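Lmaj004091aaa (Leishmania major, PDB 1XTP) probably catalyses S-adenosyl-L-methionine-dependent methylation of the N-terminal amino group of proteins that begin with an X-Pro-Lys sequence. Local coordinates at residues K52-W57 and E123-M128; S65-G70 and A102-I107; A168-D173 and K209-L214. One frame throughout, in Å; residues are numbered along the deposited sequence.

Interaction 1 of 3, residues K52-W57 and E123-M128; sequences KALEYW and EPVKHM. With SAI (S-adenosyl-L-homoselenocysteine), chain B.
Leu-54 and Trp-57 on helix 49-58 meet Pro-124 and Val-125 across the cofactor cleft of a class I, Rossmann-like methyltransferase, with the ribose of the bound S-adenosyl-L-homoselenocysteine held between the two segments. The direct protein contact is apolar: Leu-54 CD2 reaches Pro-124 CG at 3.8 Å, and Val-125 CG2 packs against Trp-57 CB. Short branched and cyclic side chains suit this spot, since they pack closely and leave the sugar's hydroxyls to Glu-123. Trp-57 offers the sugar a broad flat wall. With CG anti to the carbonyl carbon (chi1 -80°) and the ring turned across the chain at chi2, one indole face lies along the ribose, ligand C3' 3.8 Å above the ring centre; CD2 of Tyr-56 backs the opposite face near its rim. The far end of the indole continues to the selenium, with Trp-57 CH2 3.4 Å from SE.

The polar grip comes from Glu-123, the acidic residue that this fold characteristically places near the end of its second sheet strand. Its chain leaves anti to the backbone N and then bends at chi2 (56°), presenting one carboxylate oxygen to each ribose hydroxyl: ligand O3' donates to Glu-123 OE1 at 2.7 Å and ligand O2' to Glu-123 OE2 at 2.6 Å. Each oxygen has a second donor. Gly-103 N bonds OE1, while Val-125 N reaches Glu-123 OE2 at 2.9 Å on the anti side, 22° out of the carboxylate plane. Four bonds thus fix the rotation of the group. Val-125 sits at the N-cap of helix 126-135. NE2 of His-127 bonds Val-60 O, just past the end of helix 49-58, and CE1 brings the ring edge, in plane, to 3.2 Å from Trp-57 O.

Interaction 2 of 3, residues S65-G70 and A102-I107; sequences SGVLGG and AGIGRI. With SAI (S-adenosyl-L-homoselenocysteine), chain B.
The glycine-rich loop that binds S-adenosyl-L-methionine in class I methyltransferases, here running from Gly-101 to Gly-105, meets the end of helix 64-67 together with the first turn of the helix after it, through Gly-103, Ile-104 and Arg-106. Val-67 is the hub of the packing. Its CG1 lies 4.2 Å from Ile-104 CG1 and also faces the bare CA of Gly-103, while its CG2 lies beside CD of Arg-106. Gly-103 suits its place twice over: its phi of 62° is easily adopted without a side chain, and its CA can come within 3.2 Å of the ligand's O3'.

Arg-106 follows the N-cap Gly-105 and serves the ligand's carboxylate. Extended through chi1 and chi2, the chain turns at chi3 (68°) and brings the guanidinium edge side-on to the anion. Arg-106 NE donates to ligand OXT at 2.8 Å, and Arg-106 NH2 to ligand O at 2.9 Å in a nearly straight bond (170°). A methyl of Leu-68, CD2, sits over one guanidinium face, 3.6 Å from Arg-106 NE, so an apolar group covers the flat side while the N-H edges remain available for bonding. A salt bridge from NH1 to Asp-78 and a hydrogen bond to His-75 probably restrain the group further. Two parallel bonds to a carboxylate beside a glycine-rich turn here anchor the methionine end of the ligand in a Rossmann-like methyltransferase pocket.

Interaction 3 of 3, residues A168-D173 and K209-L214; sequences AIYLTD and KEDSSL. With SAI (S-adenosyl-L-homoselenocysteine), chain B.
The Tyr-170 ring lies between ligand and protein: the imidazole part of the adenine covers one face, with SAI C8 3.5 Å from Tyr-170 CD2, and Ile-169 CG1 sits over the opposite face, toward the rim. At the ring's edge, near its plane, are Ser-212 O and Asp-211 OD2. The hydroxyl donates to that carboxylate oxygen (Tyr-170 OH to Asp-211 OD2, 2.8 Å), approaching from above the carboxylate plane; ring and carboxylate planes are 68° apart. A tyrosine suits the site because its flat face serves the base while its OH reaches past to an anchor, and the same OH is bonded by Trp-57 NE1. Ser-213 OG lies so close to Asp-211 OD1 that the distance is doubtful.

Behind the ring the backbones join directly, Leu-214 N donating to Ile-169 O at 2.8 Å. Ile-169 CD1 packs on the Ser-213 side chain, and Leu-214 CD2 lies 3.5 Å from Ile-169 O. Two residues, Ser-212 and Ser-213, stand opposite the single Asp-208, a G1 beta bulge where the chain turns from strand 205-208 into strand 213-215. The contact thus ties a beta-hairpin with a G1 bulge to the adenine side of the cofactor pocket.

All three contacts enclose the same bound ligand. Interactions 1 and 2, centres 12 Å apart, touch through Met-128, packed on Val-67 and Gly-103, and through the Glu-123 bond to Gly-103; interaction 3 lies 13 Å from interaction 1 and 17 Å from interaction 2, centre to centre. In sequence, interaction 2 falls between the segments of interaction 1, and interaction 3 follows both. Segments 102-107, 123-128 and 168-173 lie at or just past the ends of strands 96-100, 118-123 and 159-165 of the seven-stranded sheet, whereas 52-57 and 65-70 lie on helices outside it and 209-214 reaches the edge strand of a second, four-stranded sheet. Helix 49-58 bridges interactions 1 and 3.

Interaction 1 of 3, residues K52-W57 and E123-M128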
loop_
_atom_site.group_PDB
_atom_site.type_symbol
_atom_site.label_atom_id
_atom_site.label_comp_id
_atom_site.label_asym_id
_atom_site.label_seq_id
_atom_site.Cartn_x
_atom_site.Cartn_y
_atom_site.Cartn_z
ATOM N N LYS A 52 -16.355 4.698 -2.947
ATOM C CA LYS A 52 -16.373 5.634 -1.824
ATOM C C LYS A 52 -14.975 6.183 -1.504
ATOM O O LYS A 52 -14.823 7.321 -1.043
ATOM C CB LYS A 52 -16.935 4.929 -0.593
ATOM C CG LYS A 52 -18.411 4.641 -0.671
ATOM C CD LYS A 52 -18.885 3.964 0.586
ATOM C CE LYS A 52 -18.818 2.441 0.485
ATOM N NZ LYS A 52 -19.418 1.801 1.702
ATOM N N ALA A 53 -13.957 5.364 -1.737
ATOM C CA ALA A 53 -12.577 5.758 -1.431
ATOM C C ALA A 53 -12.083 6.746 -2.472
ATOM O O ALA A 53 -11.450 7.748 -2.134
ATOM C CB ALA A 53 -11.711 4.561 -1.411
ATOM N N LEU A 54 -12.395 6.454 -3.740
ATOM C CA LEU A 54 -12.055 7.312 -4.864
ATOM C C LEU A 54 -12.792 8.636 -4.769
ATOM O O LEU A 54 -12.255 9.665 -5.117
ATOM C CB LEU A 54 -12.403 6.623 -6.191
ATOM C CG LEU A 54 -11.616 5.363 -6.543
ATOM C CD1 LEU A 54 -12.034 4.850 -7.910
ATOM C CD2 LEU A 54 -10.100 5.605 -6.482
ATOM N N GLU A 55 -14.039 8.586 -4.311
ATOM C CA GLU A 55 -14.823 9.786 -4.113
ATOM C C GLU A 55 -14.273 10.605 -2.959
ATOM O O GLU A 55 -14.266 11.832 -3.016
ATOM C CB GLU A 55 -16.292 9.444 -3.898
ATOM C CG GLU A 55 -17.186 10.632 -3.553
ATOM C CD GLU A 55 -17.139 11.780 -4.564
ATOM O OE1 GLU A 55 -16.746 11.609 -5.747
ATOM O OE2 GLU A 55 -17.541 12.879 -4.165
ATOM N N TYR A 56 -13.802 9.941 -1.924
ATOM C CA TYR A 56 -13.142 10.639 -0.825
ATOM C C TYR A 56 -11.894 11.374 -1.313
ATOM O O TYR A 56 -11.657 12.518 -0.966
ATOM C CB TYR A 56 -12.772 9.657 0.292
ATOM C CG TYR A 56 -11.935 10.282 1.384
ATOM C CD1 TYR A 56 -12.531 10.935 2.465
ATOM C CD2 TYR A 56 -10.551 10.223 1.330
ATOM C CE1 TYR A 56 -11.767 11.504 3.454
ATOM C CE2 TYR A 56 -9.779 10.779 2.316
ATOM C CZ TYR A 56 -10.385 11.416 3.369
ATOM O OH TYR A 56 -9.597 11.975 4.332
ATOM N N TRP A 57 -11.091 10.710 -2.128
ATOM C CA TRP A 57 -9.840 11.311 -2.557
ATOM C C TRP A 57 -10.008 12.398 -3.587
ATOM O O TRP A 57 -9.115 13.210 -3.736
ATOM C CB TRP A 57 -8.860 10.253 -3.029
ATOM C CG TRP A 57 -8.198 9.614 -1.860
ATOM C CD1 TRP A 57 -8.556 8.450 -1.256
ATOM C CD2 TRP A 57 -7.091 10.131 -1.117
ATOM N NE1 TRP A 57 -7.732 8.198 -0.214
ATOM C CE2 TRP A 57 -6.830 9.221 -0.088
ATOM C CE3 TRP A 57 -6.294 11.281 -1.228
ATOM C CZ2 TRP A 57 -5.788 9.389 0.818
ATOM C CZ3 TRP A 57 -5.245 11.456 -0.312
ATOM C CH2 TRP A 57 -5.011 10.517 0.699
ATOM N N GLU A 123 -1.664 5.738 -10.202
ATOM C CA GLU A 123 -2.530 6.513 -9.322
ATOM C C GLU A 123 -3.849 6.683 -10.032
ATOM O O GLU A 123 -3.842 7.056 -11.195
ATOM C CB GLU A 123 -1.891 7.876 -9.062
ATOM C CG GLU A 123 -2.788 8.920 -8.404
ATOM C CD GLU A 123 -3.389 8.447 -7.083
ATOM O OE1 GLU A 123 -2.626 7.937 -6.244
ATOM O OE2 GLU A 123 -4.629 8.558 -6.908
ATOM N N PRO A 124 -4.973 6.342 -9.376
ATOM C CA PRO A 124 -6.294 6.427 -10.014
ATOM C C PRO A 124 -6.964 7.781 -9.988
ATOM O O PRO A 124 -7.893 8.012 -10.770
ATOM C CB PRO A 124 -7.125 5.442 -9.175
ATOM C CG PRO A 124 -6.527 5.554 -7.816
ATOM C CD PRO A 124 -5.066 5.713 -8.043
ATOM N N VAL A 125 -6.548 8.657 -9.079
ATOM C CA VAL A 125 -7.183 9.972 -8.952
ATOM C C VAL A 125 -6.499 11.009 -9.808
ATOM O O VAL A 125 -5.321 11.304 -9.635
ATOM C CB VAL A 125 -7.257 10.447 -7.492
ATOM C CG1 VAL A 125 -7.915 11.797 -7.411
ATOM C CG2 VAL A 125 -8.055 9.413 -6.684
ATOM N N LYS A 126 -7.289 11.578 -10.709
ATOM C CA LYS A 126 -6.809 12.415 -11.804
ATOM C C LYS A 126 -6.075 13.657 -11.328
ATOM O O LYS A 126 -4.986 13.950 -11.812
ATOM C CB LYS A 126 -7.995 12.819 -12.698
ATOM C CG LYS A 126 -7.608 13.455 -14.014
ATOM N N HIS A 127 -6.639 14.386 -10.369
ATOM C CA HIS A 127 -5.958 15.602 -9.911
ATOM C C HIS A 127 -4.712 15.299 -9.075
ATOM O O HIS A 127 -3.849 16.163 -8.930
ATOM C CB HIS A 127 -6.902 16.541 -9.169
ATOM C CG HIS A 127 -7.128 16.173 -7.743
ATOM N ND1 HIS A 127 -7.922 15.114 -7.369
ATOM C CD2 HIS A 127 -6.675 16.737 -6.595
ATOM C CE1 HIS A 127 -7.950 15.039 -6.051
ATOM N NE2 HIS A 127 -7.204 16.014 -5.558
HETATM N N MSE A 128 -4.624 14.089 -8.524
HETATM C CA MSE A 128 -3.410 13.656 -7.818
HETATM C C MSE A 128 -2.307 13.362 -8.839
HETATM O O MSE A 128 -1.174 13.834 -8.703
HETATM C CB MSE A 128 -3.665 12.410 -6.964
HETATM C CG MSE A 128 -4.750 12.542 -5.905
HETATM SE SE MSE A 128 -4.254 13.813 -4.517
HETATM C CE MSE A 128 -2.792 12.961 -3.858
HETATM N N SAI B . 1.683 6.410 -1.661
HETATM C CA SAI B . 1.680 7.901 -1.599
HETATM C CB SAI B . 0.269 8.411 -1.391
HETATM C CG SAI B . -0.423 7.980 -0.107
HETATM SE SE SAI B . -2.234 8.752 -0.049
HETATM C C SAI B . 2.514 8.454 -0.456
HETATM O O SAI B . 2.836 7.734 0.490
HETATM O OXT SAI B . 2.852 9.637 -0.438
HETATM C "C5'" SAI B . -3.182 7.177 -0.769
HETATM C "C4'" SAI B . -3.284 7.180 -2.297
HETATM O "O4'" SAI B . -3.875 5.977 -2.692
HETATM C "C3'" SAI B . -4.158 8.279 -2.881
HETATM O "O3'" SAI B . -3.468 8.976 -3.885
HETATM C "C2'" SAI B . -5.358 7.590 -3.486
HETATM O "O2'" SAI B . -5.851 8.249 -4.645
HETATM C "C1'" SAI B . -4.728 6.255 -3.791
HETATM N N9 SAI B . -5.668 5.156 -3.958
HETATM C C8 SAI B . -6.896 5.008 -3.352
HETATM N N7 SAI B . -7.424 3.862 -3.771
HETATM C C5 SAI B . -6.543 3.264 -4.628
HETATM C C6 SAI B . -6.582 2.065 -5.336
HETATM N N6 SAI B . -7.649 1.271 -5.235
HETATM N N1 SAI B . -5.516 1.717 -6.148
HETATM C C2 SAI B . -4.415 2.554 -6.276
HETATM N N3 SAI B . -4.382 3.736 -5.556
HETATM C C4 SAI B . -5.425 4.072 -4.748
#

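Interaction 2 of 3, residues S65-G70 and A102-I107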
loop_
_atom_site.group_PDB
_atom_site.type_symbol
_atom_site.label_atom_id
_atom_site.label_comp_id
_atom_site.label_asym_id
_atom_site.label_seq_id
_atom_site.Cartn_x
_atom_site.Cartn_y
_atom_site.Cartn_z
ATOM N N SER A 65 0.445 17.509 2.597
ATOM C CA SER A 65 -0.421 17.466 3.767
ATOM C C SER A 65 -1.626 16.569 3.475
ATOM O O SER A 65 -2.044 15.769 4.322
ATOM C CB SER A 65 -0.879 18.862 4.141
ATOM O OG SER A 65 -1.574 18.797 5.366
ATOM N N GLY A 66 -2.146 16.689 2.256
ATOM C CA GLY A 66 -3.236 15.850 1.777
ATOM C C GLY A 66 -2.930 14.358 1.745
ATOM O O GLY A 66 -3.741 13.551 2.161
ATOM N N VAL A 67 -1.763 13.973 1.242
ATOM C CA VAL A 67 -1.452 12.552 1.162
ATOM C C VAL A 67 -1.054 12.001 2.529
ATOM O O VAL A 67 -1.173 10.806 2.757
ATOM C CB VAL A 67 -0.394 12.191 0.056
ATOM C CG1 VAL A 67 -0.904 12.612 -1.297
ATOM C CG2 VAL A 67 0.967 12.792 0.336
ATOM N N LEU A 68 -0.603 12.876 3.427
ATOM C CA LEU A 68 -0.131 12.454 4.733
ATOM C C LEU A 68 -1.170 12.693 5.816
ATOM O O LEU A 68 -0.853 12.675 7.011
ATOM C CB LEU A 68 1.196 13.142 5.076
ATOM C CG LEU A 68 2.418 12.796 4.220
ATOM C CD1 LEU A 68 3.661 13.369 4.850
ATOM C CD2 LEU A 68 2.570 11.292 4.025
ATOM N N GLY A 69 -2.410 12.921 5.390
ATOM C CA GLY A 69 -3.534 13.081 6.298
ATOM C C GLY A 69 -3.331 14.186 7.313
ATOM O O GLY A 69 -3.727 14.052 8.456
ATOM N N GLY A 70 -2.743 15.295 6.886
ATOM C CA GLY A 70 -2.405 16.376 7.794
ATOM C C GLY A 70 -1.225 16.089 8.718
ATOM O O GLY A 70 -0.974 16.863 9.636
ATOM N N ALA A 102 0.437 6.339 -5.962
ATOM C CA ALA A 102 1.490 7.356 -5.858
ATOM C C ALA A 102 1.050 8.712 -5.323
ATOM O O ALA A 102 1.876 9.455 -4.807
ATOM C CB ALA A 102 2.135 7.544 -7.201
ATOM N N GLY A 103 -0.240 9.029 -5.471
ATOM C CA GLY A 103 -0.766 10.317 -5.080
ATOM C C GLY A 103 -0.100 11.408 -5.885
ATOM O O GLY A 103 -0.151 11.388 -7.113
ATOM N N ILE A 104 0.536 12.353 -5.200
ATOM C CA ILE A 104 1.240 13.455 -5.888
ATOM C C ILE A 104 2.715 13.146 -6.152
ATOM O O ILE A 104 3.482 14.058 -6.464
ATOM C CB ILE A 104 1.160 14.793 -5.110
ATOM C CG1 ILE A 104 1.870 14.678 -3.763
ATOM C CG2 ILE A 104 -0.289 15.246 -4.950
ATOM C CD1 ILE A 104 2.159 16.002 -3.153
ATOM N N GLY A 105 3.109 11.881 -5.981
ATOM C CA GLY A 105 4.467 11.426 -6.309
ATOM C C GLY A 105 5.504 11.715 -5.244
ATOM O O GLY A 105 6.688 11.852 -5.553
ATOM N N ARG A 106 5.062 11.796 -3.988
ATOM C CA ARG A 106 5.934 12.101 -2.852
ATOM C C ARG A 106 7.096 11.124 -2.670
ATOM O O ARG A 106 8.253 11.547 -2.428
ATOM C CB ARG A 106 5.104 12.119 -1.560
ATOM C CG ARG A 106 5.903 12.479 -0.286
ATOM C CD ARG A 106 5.033 12.294 0.977
ATOM N NE ARG A 106 4.736 10.875 1.190
ATOM C CZ ARG A 106 5.500 10.016 1.861
ATOM N NH1 ARG A 106 6.618 10.396 2.460
ATOM N NH2 ARG A 106 5.118 8.754 1.951
ATOM N N ILE A 107 6.795 9.824 -2.736
ATOM C CA ILE A 107 7.821 8.824 -2.589
ATOM C C ILE A 107 8.784 8.821 -3.809
ATOM O O ILE A 107 10.009 8.710 -3.653
ATOM C CB ILE A 107 7.210 7.410 -2.324
ATOM C CG1 ILE A 107 6.396 7.424 -1.014
ATOM C CG2 ILE A 107 8.339 6.339 -2.251
ATOM C CD1 ILE A 107 5.533 6.194 -0.791
HETATM N N SAI B . 1.683 6.410 -1.661
HETATM C CA SAI B . 1.680 7.901 -1.599
HETATM C CB SAI B . 0.269 8.411 -1.391
HETATM C CG SAI B . -0.423 7.980 -0.107
HETATM SE SE SAI B . -2.234 8.752 -0.049
HETATM C C SAI B . 2.514 8.454 -0.456
HETATM O O SAI B . 2.836 7.734 0.490
HETATM O OXT SAI B . 2.852 9.637 -0.438
HETATM C "C5'" SAI B . -3.182 7.177 -0.769
HETATM C "C4'" SAI B . -3.284 7.180 -2.297
HETATM O "O4'" SAI B . -3.875 5.977 -2.692
HETATM C "C3'" SAI B . -4.158 8.279 -2.881
HETATM O "O3'" SAI B . -3.468 8.976 -3.885
HETATM C "C2'" SAI B . -5.358 7.590 -3.486
HETATM O "O2'" SAI B . -5.851 8.249 -4.645
HETATM C "C1'" SAI B . -4.728 6.255 -3.791
HETATM N N9 SAI B . -5.668 5.156 -3.958
HETATM C C8 SAI B . -6.896 5.008 -3.352
HETATM N N7 SAI B . -7.424 3.862 -3.771
HETATM C C5 SAI B . -6.543 3.264 -4.628
HETATM C C6 SAI B . -6.582 2.065 -5.336
HETATM N N6 SAI B . -7.649 1.271 -5.235
HETATM N N1 SAI B . -5.516 1.717 -6.148
HETATM C C2 SAI B . -4.415 2.554 -6.276
HETATM N N3 SAI B . -4.382 3.736 -5.556
HETATM C C4 SAI B . -5.425 4.072 -4.748
#

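Interaction 3 of 3, residues A168-D173 and K209-L214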
loop_
_atom_site.group_PDB
_atom_site.type_symbol
_atom_site.label_atom_id
_atom_site.label_comp_id
_atom_site.label_asym_id
_atom_site.label_seq_id
_atom_site.Cartn_x
_atom_site.Cartn_y
_atom_site.Cartn_z
ATOM N N ALA A 168 -2.485 -0.023 0.151
ATOM C CA ALA A 168 -3.128 -1.343 0.123
ATOM C C ALA A 168 -4.294 -1.456 1.120
ATOM O O ALA A 168 -5.009 -2.448 1.121
ATOM C CB ALA A 168 -2.120 -2.417 0.345
ATOM N N ILE A 169 -4.471 -0.445 1.957
ATOM C CA ILE A 169 -5.645 -0.316 2.818
ATOM C C ILE A 169 -6.963 -0.205 2.039
ATOM O O ILE A 169 -8.024 -0.542 2.570
ATOM C CB ILE A 169 -5.524 0.896 3.796
ATOM C CG1 ILE A 169 -5.408 2.230 3.036
ATOM C CG2 ILE A 169 -4.306 0.730 4.720
ATOM C CD1 ILE A 169 -5.596 3.460 3.909
ATOM N N TYR A 170 -6.889 0.221 0.775
ATOM C CA TYR A 170 -8.058 0.391 -0.095
ATOM C C TYR A 170 -8.455 -0.869 -0.854
ATOM O O TYR A 170 -9.557 -0.938 -1.384
ATOM C CB TYR A 170 -7.811 1.546 -1.074
ATOM C CG TYR A 170 -7.579 2.837 -0.346
ATOM C CD1 TYR A 170 -8.599 3.414 0.382
ATOM C CD2 TYR A 170 -6.323 3.440 -0.321
ATOM C CE1 TYR A 170 -8.403 4.583 1.095
ATOM C CE2 TYR A 170 -6.107 4.631 0.369
ATOM C CZ TYR A 170 -7.153 5.180 1.096
ATOM O OH TYR A 170 -6.992 6.336 1.817
ATOM N N LEU A 171 -7.562 -1.854 -0.896
ATOM C CA LEU A 171 -7.837 -3.115 -1.555
ATOM C C LEU A 171 -8.680 -4.053 -0.698
ATOM O O LEU A 171 -8.447 -4.170 0.501
ATOM C CB LEU A 171 -6.530 -3.830 -1.934
ATOM C CG LEU A 171 -5.625 -3.182 -2.982
ATOM C CD1 LEU A 171 -4.221 -3.811 -2.958
ATOM C CD2 LEU A 171 -6.239 -3.277 -4.395
ATOM N N THR A 172 -9.643 -4.741 -1.321
ATOM C CA THR A 172 -10.264 -5.896 -0.655
ATOM C C THR A 172 -9.193 -6.950 -0.467
ATOM O O THR A 172 -8.160 -6.903 -1.120
ATOM C CB THR A 172 -11.388 -6.509 -1.451
ATOM O OG1 THR A 172 -10.875 -7.148 -2.632
ATOM C CG2 THR A 172 -12.408 -5.445 -1.833
ATOM N N ASP A 173 -9.427 -7.925 0.397
ATOM C CA ASP A 173 -8.432 -8.978 0.586
ATOM C C ASP A 173 -8.234 -9.797 -0.682
ATOM O O ASP A 173 -7.102 -10.208 -0.985
ATOM C CB ASP A 173 -8.835 -9.927 1.717
ATOM C CG ASP A 173 -8.552 -9.369 3.096
ATOM O OD1 ASP A 173 -7.954 -8.285 3.222
ATOM O OD2 ASP A 173 -8.958 -10.031 4.066
ATOM N N LYS A 209 -14.566 3.914 7.974
ATOM C CA LYS A 209 -15.786 4.219 7.243
ATOM C C LYS A 209 -15.751 5.615 6.651
ATOM O O LYS A 209 -16.679 6.004 5.973
ATOM C CB LYS A 209 -16.998 4.106 8.161
ATOM C CG LYS A 209 -17.199 2.696 8.750
ATOM C CD LYS A 209 -17.583 1.661 7.718
ATOM C CE LYS A 209 -18.984 1.866 7.150
ATOM N NZ LYS A 209 -19.187 0.966 5.996
ATOM N N GLU A 210 -14.702 6.378 6.906
ATOM C CA GLU A 210 -14.596 7.702 6.311
ATOM C C GLU A 210 -14.038 7.598 4.880
ATOM O O GLU A 210 -14.665 8.080 3.946
ATOM C CB GLU A 210 -13.731 8.607 7.186
ATOM C CG GLU A 210 -14.037 10.096 6.996
ATOM C CD GLU A 210 -13.123 11.019 7.789
ATOM O OE1 GLU A 210 -12.652 10.630 8.872
ATOM O OE2 GLU A 210 -12.895 12.160 7.329
ATOM N N ASP A 211 -12.888 6.937 4.706
ATOM C CA ASP A 211 -12.261 6.815 3.393
ATOM C C ASP A 211 -12.411 5.428 2.731
ATOM O O ASP A 211 -11.830 5.182 1.677
ATOM C CB ASP A 211 -10.787 7.221 3.468
ATOM C CG ASP A 211 -9.914 6.194 4.158
ATOM O OD1 ASP A 211 -10.430 5.242 4.796
ATOM O OD2 ASP A 211 -8.679 6.350 4.057
ATOM N N SER A 212 -13.180 4.535 3.353
ATOM C CA SER A 212 -13.483 3.196 2.803
ATOM C C SER A 212 -12.224 2.362 2.607
ATOM O O SER A 212 -11.849 2.021 1.485
ATOM C CB SER A 212 -14.294 3.287 1.494
ATOM O OG SER A 212 -14.909 2.042 1.168
ATOM N N SER A 213 -11.583 2.042 3.735
ATOM C CA SER A 213 -10.301 1.346 3.755
ATOM C C SER A 213 -10.204 0.513 5.027
ATOM O O SER A 213 -11.022 0.668 5.940
ATOM C CB SER A 213 -9.177 2.372 3.753
ATOM O OG SER A 213 -9.172 3.131 4.959
ATOM N N LEU A 214 -9.189 -0.342 5.140
ATOM C CA LEU A 214 -8.995 -0.996 6.431
ATOM C C LEU A 214 -7.527 -1.202 6.795
ATOM O O LEU A 214 -6.658 -1.374 5.936
ATOM C CB LEU A 214 -9.778 -2.317 6.534
ATOM C CG LEU A 214 -9.056 -3.539 5.995
ATOM C CD1 LEU A 214 -9.777 -4.822 6.350
ATOM C CD2 LEU A 214 -8.894 -3.385 4.489
HETATM N N SAI B . 1.683 6.410 -1.661
HETATM C CA SAI B . 1.680 7.901 -1.599
HETATM C CB SAI B . 0.269 8.411 -1.391
HETATM C CG SAI B . -0.423 7.980 -0.107
HETATM SE SE SAI B . -2.234 8.752 -0.049
HETATM C C SAI B . 2.514 8.454 -0.456
HETATM O O SAI B . 2.836 7.734 0.490
HETATM O OXT SAI B . 2.852 9.637 -0.438
HETATM C "C5'" SAI B . -3.182 7.177 -0.769
HETATM C "C4'" SAI B . -3.284 7.180 -2.297
HETATM O "O4'" SAI B . -3.875 5.977 -2.692
HETATM C "C3'" SAI B . -4.158 8.279 -2.881
HETATM O "O3'" SAI B . -3.468 8.976 -3.885
HETATM C "C2'" SAI B . -5.358 7.590 -3.486
HETATM O "O2'" SAI B . -5.851 8.249 -4.645
HETATM C "C1'" SAI B . -4.728 6.255 -3.791
HETATM N N9 SAI B . -5.668 5.156 -3.958
HETATM C C8 SAI B . -6.896 5.008 -3.352
HETATM N N7 SAI B . -7.424 3.862 -3.771
HETATM C C5 SAI B . -6.543 3.264 -4.628
HETATM C C6 SAI B . -6.582 2.065 -5.336
HETATM N N6 SAI B . -7.649 1.271 -5.235
HETATM N N1 SAI B . -5.516 1.717 -6.148
HETATM C C2 SAI B . -4.415 2.554 -6.276
HETATM N N3 SAI B . -4.382 3.736 -5.556
HETATM C C4 SAI B . -5.425 4.072 -4.748
HETATM O O HOH W 1 -10.942 1.366 -1.658
#